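Local coordinates for replication protein B (Plasmid RSF1010, PDB 3H20) that acts as a plasmid primase, probably building short primers on single-stranded DNA from nucleoside triphosphates with release of diphosphate, at residues Lys289-Leu293 / Pro294-Leu298; Gln8-Gly11 / Arg12-Ala16; Thr126-Glu130 / Tyr131-Pro135. All coordinates share one frame; numbering follows the deposited sequence.

Interaction 1 (Lys289-Leu293 / Pro294-Leu298); sequences KVMGL and PSVQL
Val296 meets Val290, Met291 and Leu293 at a helix-helix junction, where helix 279-291 gives way to helix 294-304 at the C-terminal end of the helical bundle. The two methyls of Val296 divide the work. CG2 lies 4.1 Å from CG1 of Val290 and also faces CB of Leu293, while CG1 comes within 4.2 Å of SD of Met291; these are easy van der Waals contacts between side chains that cross obliquely. Chi1 of Val296 (173°) sets CG1 opposite the backbone N and leaves CG2 beside that N, where it sits 3.3 Å from Val290 O. That oxygen accepts the backbone N of Leu293 at 3.2 Å, so the apolar methyl covers a carbonyl whose hydrogen bond is already made.

Positioning comes from the turn itself. Leu293 occupies the N-cap, and Pro294 opens the new helix where a missing N-H costs nothing, its ring lying next to Leu293. Ser295 OG rests beside Leu293 as well and has a weak hydrogen bond to Gln248. Helix 239-252 backs the apolar side of the junction, with Ala251 against Val290, Phe244 against Leu293, and Ser252 against Val296. On the exposed side the extended chain of Gln297 reaches back to the first helix, where NE2 makes a weak, bent hydrogen bond to Met291 O (3.3 Å, 139°). The same residue supplies the first regular turn of the new helix: Gln297 N donates to Leu293 O at 2.9 Å, almost straight at 173°.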
loop_
_atom_site.group_PDB
_atom_site.type_symbol
_atom_site.label_atom_id
_atom_site.label_comp_id
_atom_site.label_asym_id
_atom_site.label_seq_id
_atom_site.Cartn_x
_atom_site.Cartn_y
_atom_site.Cartn_z
ATOM N N LYS A 289 42.425 20.040 -4.411
ATOM C CA LYS A 289 42.038 20.995 -3.371
ATOM C C LYS A 289 40.803 20.526 -2.619
ATOM O O LYS A 289 40.739 20.616 -1.399
ATOM C CB LYS A 289 41.788 22.380 -3.969
ATOM C CG LYS A 289 43.063 23.140 -4.317
ATOM C CD LYS A 289 42.843 24.656 -4.294
ATOM C CE LYS A 289 41.760 25.111 -5.277
ATOM N NZ LYS A 289 41.734 26.612 -5.416
ATOM N N VAL A 290 39.837 20.014 -3.373
ATOM C CA VAL A 290 38.596 19.479 -2.832
ATOM C C VAL A 290 38.851 18.282 -1.902
ATOM O O VAL A 290 38.304 18.223 -0.798
ATOM C CB VAL A 290 37.642 19.119 -4.007
ATOM C CG1 VAL A 290 36.632 18.047 -3.623
ATOM C CG2 VAL A 290 36.962 20.389 -4.521
ATOM N N MET A 291 39.705 17.352 -2.338
ATOM C CA MET A 291 39.978 16.130 -1.573
ATOM C C MET A 291 40.746 16.399 -0.270
ATOM O O MET A 291 40.700 15.586 0.655
ATOM C CB MET A 291 40.714 15.087 -2.426
ATOM C CG MET A 291 39.898 14.494 -3.606
ATOM S SD MET A 291 38.292 13.796 -3.117
ATOM C CE MET A 291 37.702 13.147 -4.686
ATOM N N GLY A 292 41.425 17.548 -0.200
ATOM C CA GLY A 292 42.156 17.962 1.002
ATOM C C GLY A 292 41.292 18.607 2.084
ATOM O O GLY A 292 41.747 18.784 3.218
ATOM N N LEU A 293 40.047 18.940 1.748
ATOM C CA LEU A 293 39.169 19.634 2.693
ATOM C C LEU A 293 38.696 18.672 3.775
ATOM O O LEU A 293 38.265 17.558 3.461
ATOM C CB LEU A 293 37.949 20.240 1.994
ATOM C CG LEU A 293 38.168 21.412 1.039
ATOM C CD1 LEU A 293 36.889 21.690 0.297
ATOM C CD2 LEU A 293 38.670 22.658 1.780
ATOM N N PRO A 294 38.761 19.114 5.041
ATOM C CA PRO A 294 38.233 18.350 6.174
ATOM C C PRO A 294 36.768 17.962 5.943
ATOM O O PRO A 294 36.386 16.832 6.242
ATOM C CB PRO A 294 38.337 19.328 7.356
ATOM C CG PRO A 294 39.293 20.381 6.931
ATOM C CD PRO A 294 39.331 20.414 5.445
ATOM N N SER A 295 35.978 18.880 5.383
ATOM C CA SER A 295 34.560 18.628 5.098
ATOM C C SER A 295 34.363 17.427 4.179
ATOM O O SER A 295 33.527 16.568 4.445
ATOM C CB SER A 295 33.889 19.873 4.500
ATOM O OG SER A 295 34.478 20.226 3.256
ATOM N N VAL A 296 35.160 17.368 3.114
ATOM C CA VAL A 296 35.077 16.301 2.128
ATOM C C VAL A 296 35.579 14.989 2.723
ATOM O O VAL A 296 34.916 13.961 2.591
ATOM C CB VAL A 296 35.849 16.678 0.834
ATOM C CG1 VAL A 296 35.911 15.507 -0.130
ATOM C CG2 VAL A 296 35.183 17.865 0.174
ATOM N N GLN A 297 36.716 15.052 3.417
ATOM C CA GLN A 297 37.296 13.883 4.085
ATOM C C GLN A 297 36.345 13.243 5.100
ATOM O O GLN A 297 36.199 12.009 5.125
ATOM C CB GLN A 297 38.639 14.238 4.744
ATOM C CG GLN A 297 39.795 14.365 3.749
ATOM C CD GLN A 297 41.103 14.777 4.400
ATOM O OE1 GLN A 297 41.176 14.977 5.620
ATOM N NE2 GLN A 297 42.145 14.908 3.589
ATOM N N LEU A 298 35.705 14.066 5.923
ATOM C CA LEU A 298 34.726 13.578 6.908
ATOM C C LEU A 298 33.458 13.001 6.261
ATOM O O LEU A 298 32.998 11.920 6.647
ATOM C CB LEU A 298 34.373 14.670 7.938
ATOM C CG LEU A 298 33.410 14.275 9.075
ATOM C CD1 LEU A 298 33.945 13.081 9.890
ATOM C CD2 LEU A 298 33.107 15.449 9.999
#

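Interaction 2 (Gln8-Gly11 / Arg12-Ala16); sequences QAIG and RQLKA
Ile10 and Leu14 stand one helical turn apart and side by side on the buried face of helix 6-17, a plain case of the i to i+4 spacing that gives an amphipathic helix its apolar stripe. CG2 of Ile10 touches CD1 of Leu14 at 3.8 Å, the two side chains pointing the same way. Packing is closest where Leu14 passes the backbone, for its CG lies 3.2 Å from Ile10 O. That oxygen also takes Leu14 N in a 2.9 Å hydrogen bond that is practically straight (178°). The Ile10 methyl is brought alongside Leu14 because CG2 is anti to the backbone N, beside the carbonyl carbon, with CG1 beside the N (chi1 -68°). Were Leu14 cut back to an alanine, CG2 of Ile10 would probably face a gap, and Val44 and Ile63 would lose part of their apolar cover.

The exposed side is looser. Arg12, extended from CG to NE, runs outward there, and its inner part alone lies against the previous turn, CG being 3.4 Å from Gln8 O. Lys15 does likewise, CB lying 3.6 Å from Gly11 O before the chain leads off.

Gln13 faces inward, its OE1 bonded to Ala147 N and its NE2 to Arg145 O, so both ends of the amide are used. Around this face, helix 41-46 covers Ile10 and Leu14, strand 59-65 meets Gln13 and Leu14, and strand 96-99 lies against Gln13 and Ala16.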
loop_
_atom_site.group_PDB
_atom_site.type_symbol
_atom_site.label_atom_id
_atom_site.label_comp_id
_atom_site.label_asym_id
_atom_site.label_seq_id
_atom_site.Cartn_x
_atom_site.Cartn_y
_atom_site.Cartn_z
ATOM N N GLN A 8 -25.624 -25.026 7.498
ATOM C CA GLN A 8 -26.638 -24.027 7.200
ATOM C C GLN A 8 -26.064 -22.595 7.206
ATOM O O GLN A 8 -26.406 -21.767 6.343
ATOM C CB GLN A 8 -27.820 -24.164 8.172
ATOM C CG GLN A 8 -28.645 -25.471 7.990
ATOM C CD GLN A 8 -27.926 -26.749 8.446
ATOM O OE1 GLN A 8 -27.028 -26.717 9.296
ATOM N NE2 GLN A 8 -28.328 -27.884 7.880
ATOM N N ALA A 9 -25.187 -22.297 8.162
ATOM C CA ALA A 9 -24.575 -20.964 8.227
ATOM C C ALA A 9 -23.667 -20.698 7.026
ATOM O O ALA A 9 -23.709 -19.613 6.432
ATOM C CB ALA A 9 -23.792 -20.782 9.534
ATOM N N ILE A 10 -22.825 -21.674 6.692
ATOM C CA ILE A 10 -21.936 -21.552 5.527
ATOM C C ILE A 10 -22.779 -21.315 4.264
ATOM O O ILE A 10 -22.516 -20.384 3.499
ATOM C CB ILE A 10 -21.028 -22.804 5.365
ATOM C CG1 ILE A 10 -20.019 -22.890 6.513
ATOM C CG2 ILE A 10 -20.258 -22.780 4.005
ATOM C CD1 ILE A 10 -19.342 -24.296 6.658
ATOM N N GLY A 11 -23.793 -22.155 4.069
ATOM C CA GLY A 11 -24.712 -22.033 2.930
ATOM C C GLY A 11 -25.355 -20.657 2.793
ATOM O O GLY A 11 -25.370 -20.096 1.699
ATOM N N ARG A 12 -25.896 -20.121 3.893
ATOM C CA ARG A 12 -26.460 -18.760 3.896
ATOM C C ARG A 12 -25.427 -17.669 3.640
ATOM O O ARG A 12 -25.726 -16.712 2.926
ATOM C CB ARG A 12 -27.194 -18.440 5.203
ATOM C CG ARG A 12 -28.490 -19.190 5.394
ATOM C CD ARG A 12 -29.115 -18.887 6.760
ATOM N NE ARG A 12 -30.330 -19.682 6.929
ATOM C CZ ARG A 12 -31.123 -19.664 7.999
ATOM N NH1 ARG A 12 -30.850 -18.889 9.046
ATOM N NH2 ARG A 12 -32.207 -20.429 8.020
ATOM N N GLN A 13 -24.228 -17.808 4.218
ATOM C CA GLN A 13 -23.154 -16.816 4.019
ATOM C C GLN A 13 -22.681 -16.764 2.559
ATOM O O GLN A 13 -22.567 -15.676 1.982
ATOM C CB GLN A 13 -21.971 -17.026 4.991
ATOM C CG GLN A 13 -20.818 -15.992 4.815
ATOM C CD GLN A 13 -19.796 -15.950 5.960
ATOM O OE1 GLN A 13 -20.009 -16.509 7.049
ATOM N NE2 GLN A 13 -18.681 -15.238 5.726
ATOM N N LEU A 14 -22.417 -17.931 1.967
ATOM C CA LEU A 14 -22.054 -18.023 0.535
ATOM C C LEU A 14 -23.113 -17.424 -0.402
ATOM O O LEU A 14 -22.764 -16.735 -1.370
ATOM C CB LEU A 14 -21.750 -19.475 0.109
ATOM C CG LEU A 14 -20.676 -20.253 0.891
ATOM C CD1 LEU A 14 -20.557 -21.705 0.397
ATOM C CD2 LEU A 14 -19.320 -19.562 0.843
ATOM N N LYS A 15 -24.391 -17.687 -0.130
ATOM C CA LYS A 15 -25.464 -17.124 -0.952
ATOM C C LYS A 15 -25.490 -15.606 -0.834
ATOM O O LYS A 15 -25.626 -14.911 -1.848
ATOM C CB LYS A 15 -26.840 -17.711 -0.592
ATOM C CG LYS A 15 -28.016 -17.115 -1.419
ATOM C CD LYS A 15 -29.365 -17.600 -0.892
ATOM C CE LYS A 15 -30.510 -16.667 -1.289
ATOM N NZ LYS A 15 -31.820 -17.250 -0.882
ATOM N N ALA A 16 -25.345 -15.098 0.398
ATOM C CA ALA A 16 -25.407 -13.656 0.655
ATOM C C ALA A 16 -24.213 -12.940 0.023
ATOM O O ALA A 16 -24.332 -11.801 -0.465
ATOM C CB ALA A 16 -25.448 -13.383 2.150
#

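Interaction 3 (Thr126-Glu130 / Tyr131-Pro135); sequences TLASE and YDADP
A Schellman motif ends helix 117-130, with Ala133 N bonded back to Ala128 O at 2.8 Å on a lone pair in the carbonyl plane. The companion bond, Asp132 N to Ser129 O, is weak at 3.4 Å. Asp132 makes the reversal possible by adopting a positive phi of 45°, the left-handed conformation that turns the chain away from the helix axis. Just before it, Tyr131 N still donates to Leu127 O in the last ordinary helical bond.

The side chains close round this turn in two groups. In one, CB of Ala128 and CB of Ala133 approach to 4.4 Å, a light apolar contact across the reversal. In the other, the Tyr131 ring is bordered by two helix residues. CB of Glu130 lies over one ring face in a CH-pi contact, 4.0 Å from the centroid and displaced toward the rim. The extended chain of Glu130 then runs beside the tyrosine, bringing OE1 to 3.4 Å from CE2 of Tyr131, with carboxylate and ring planes 80° apart. CD2 of Leu127 touches the same ring at CE2, at 4.1 Å.

Outer partners fix the polar ends: Glu130 OE2 forms a salt bridge with Arg92, and Tyr131 OH is hydrogen-bonded to Glu90. Leu127 and Ala133 both pack on Val76 of strand 73-79, joining the helix end to the sheet. The paired backbone bonds, the positive phi and the apolar contact across the turn are the marks of a Schellman C-cap, here with its inner bond weak and the apolar contact reduced to two alanine methyls.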
loop_
_atom_site.group_PDB
_atom_site.type_symbol
_atom_site.label_atom_id
_atom_site.label_comp_id
_atom_site.label_asym_id
_atom_site.label_seq_id
_atom_site.Cartn_x
_atom_site.Cartn_y
_atom_site.Cartn_z
ATOM N N THR A 126 -12.456 4.136 2.658
ATOM C CA THR A 126 -13.458 5.179 2.901
ATOM C C THR A 126 -14.441 4.754 3.998
ATOM O O THR A 126 -14.714 5.525 4.926
ATOM C CB THR A 126 -14.184 5.582 1.572
ATOM O OG1 THR A 126 -13.258 6.267 0.723
ATOM C CG2 THR A 126 -15.380 6.488 1.825
ATOM N N LEU A 127 -14.933 3.520 3.908
ATOM C CA LEU A 127 -15.881 2.998 4.887
ATOM C C LEU A 127 -15.227 2.789 6.252
ATOM O O LEU A 127 -15.855 3.049 7.283
ATOM C CB LEU A 127 -16.529 1.696 4.388
ATOM C CG LEU A 127 -17.495 1.786 3.196
ATOM C CD1 LEU A 127 -17.922 0.390 2.723
ATOM C CD2 LEU A 127 -18.738 2.636 3.530
ATOM N N ALA A 128 -13.963 2.346 6.257
ATOM C CA ALA A 128 -13.230 2.188 7.512
ATOM C C ALA A 128 -13.063 3.545 8.200
ATOM O O ALA A 128 -13.188 3.655 9.423
ATOM C CB ALA A 128 -11.881 1.528 7.267
ATOM N N SER A 129 -12.794 4.576 7.401
ATOM C CA SER A 129 -12.715 5.942 7.900
ATOM C C SER A 129 -14.075 6.477 8.369
ATOM O O SER A 129 -14.162 7.073 9.452
ATOM C CB SER A 129 -12.109 6.870 6.840
ATOM O OG SER A 129 -11.975 8.174 7.355
ATOM N N GLU A 130 -15.121 6.265 7.563
ATOM C CA GLU A 130 -16.479 6.732 7.884
ATOM C C GLU A 130 -16.955 6.249 9.251
ATOM O O GLU A 130 -17.561 7.012 9.999
ATOM C CB GLU A 130 -17.495 6.306 6.803
ATOM C CG GLU A 130 -17.567 7.244 5.591
ATOM C CD GLU A 130 -18.577 6.801 4.512
ATOM O OE1 GLU A 130 -19.400 5.896 4.770
ATOM O OE2 GLU A 130 -18.536 7.376 3.392
ATOM N N TYR A 131 -16.665 4.987 9.571
ATOM C CA TYR A 131 -17.173 4.350 10.784
ATOM C C TYR A 131 -16.079 4.036 11.817
ATOM O O TYR A 131 -16.308 3.253 12.734
ATOM C CB TYR A 131 -18.050 3.122 10.412
ATOM C CG TYR A 131 -19.163 3.545 9.470
ATOM C CD1 TYR A 131 -20.227 4.321 9.939
ATOM C CD2 TYR A 131 -19.114 3.247 8.102
ATOM C CE1 TYR A 131 -21.235 4.761 9.088
ATOM C CE2 TYR A 131 -20.132 3.687 7.231
ATOM C CZ TYR A 131 -21.180 4.454 7.742
ATOM O OH TYR A 131 -22.185 4.919 6.923
ATOM N N ASP A 132 -14.914 4.677 11.670
ATOM C CA ASP A 132 -13.749 4.497 12.571
ATOM C C ASP A 132 -13.519 2.998 12.857
ATOM O O ASP A 132 -13.360 2.576 14.001
ATOM C CB ASP A 132 -13.919 5.335 13.862
ATOM C CG ASP A 132 -12.607 5.535 14.649
ATOM O OD1 ASP A 132 -11.492 5.283 14.137
ATOM O OD2 ASP A 132 -12.704 5.983 15.804
ATOM N N ALA A 133 -13.524 2.205 11.790
ATOM C CA ALA A 133 -13.268 0.778 11.868
ATOM C C ALA A 133 -11.760 0.494 11.748
ATOM O O ALA A 133 -10.948 1.424 11.762
ATOM C CB ALA A 133 -14.069 0.050 10.796
ATOM N N ASP A 134 -11.382 -0.780 11.660
ATOM C CA ASP A 134 -9.956 -1.150 11.600
ATOM C C ASP A 134 -9.365 -0.813 10.224
ATOM O O ASP A 134 -9.723 -1.447 9.226
ATOM C CB ASP A 134 -9.772 -2.649 11.920
ATOM C CG ASP A 134 -8.316 -3.021 12.233
ATOM O OD1 ASP A 134 -7.390 -2.295 11.806
ATOM O OD2 ASP A 134 -8.098 -4.064 12.894
ATOM N N PRO A 135 -8.454 0.178 10.163
ATOM C CA PRO A 135 -7.884 0.574 8.871
ATOM C C PRO A 135 -6.963 -0.492 8.261
ATOM O O PRO A 135 -6.806 -0.543 7.037
ATOM C CB PRO A 135 -7.076 1.831 9.213
ATOM C CG PRO A 135 -6.691 1.653 10.647
ATOM C CD PRO A 135 -7.874 0.954 11.280
#

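The three contacts show local helix geometry at three points: mid-helix in interaction 2, a C-terminal cap in interaction 3 and a helix-to-helix junction in interaction 1. Interactions 2 and 3 belong to the N-terminal primase domain, with centres 26 Å apart and nearest atoms about 14 Å apart. Neither supplies a residue of the diphosphate pocket, but the side chain of Asp134 comes within about 7 Å of the ligand and that of Gln13 within about 11 Å. Through Arg145, interaction 2 stands one shell behind the pocket formed by Tyr62, Arg145, Asn151 and Lys153. Interaction 1 is remote, its centre 73 Å from that of interaction 2 and 54 Å from that of interaction 3, in the C-terminal helical part.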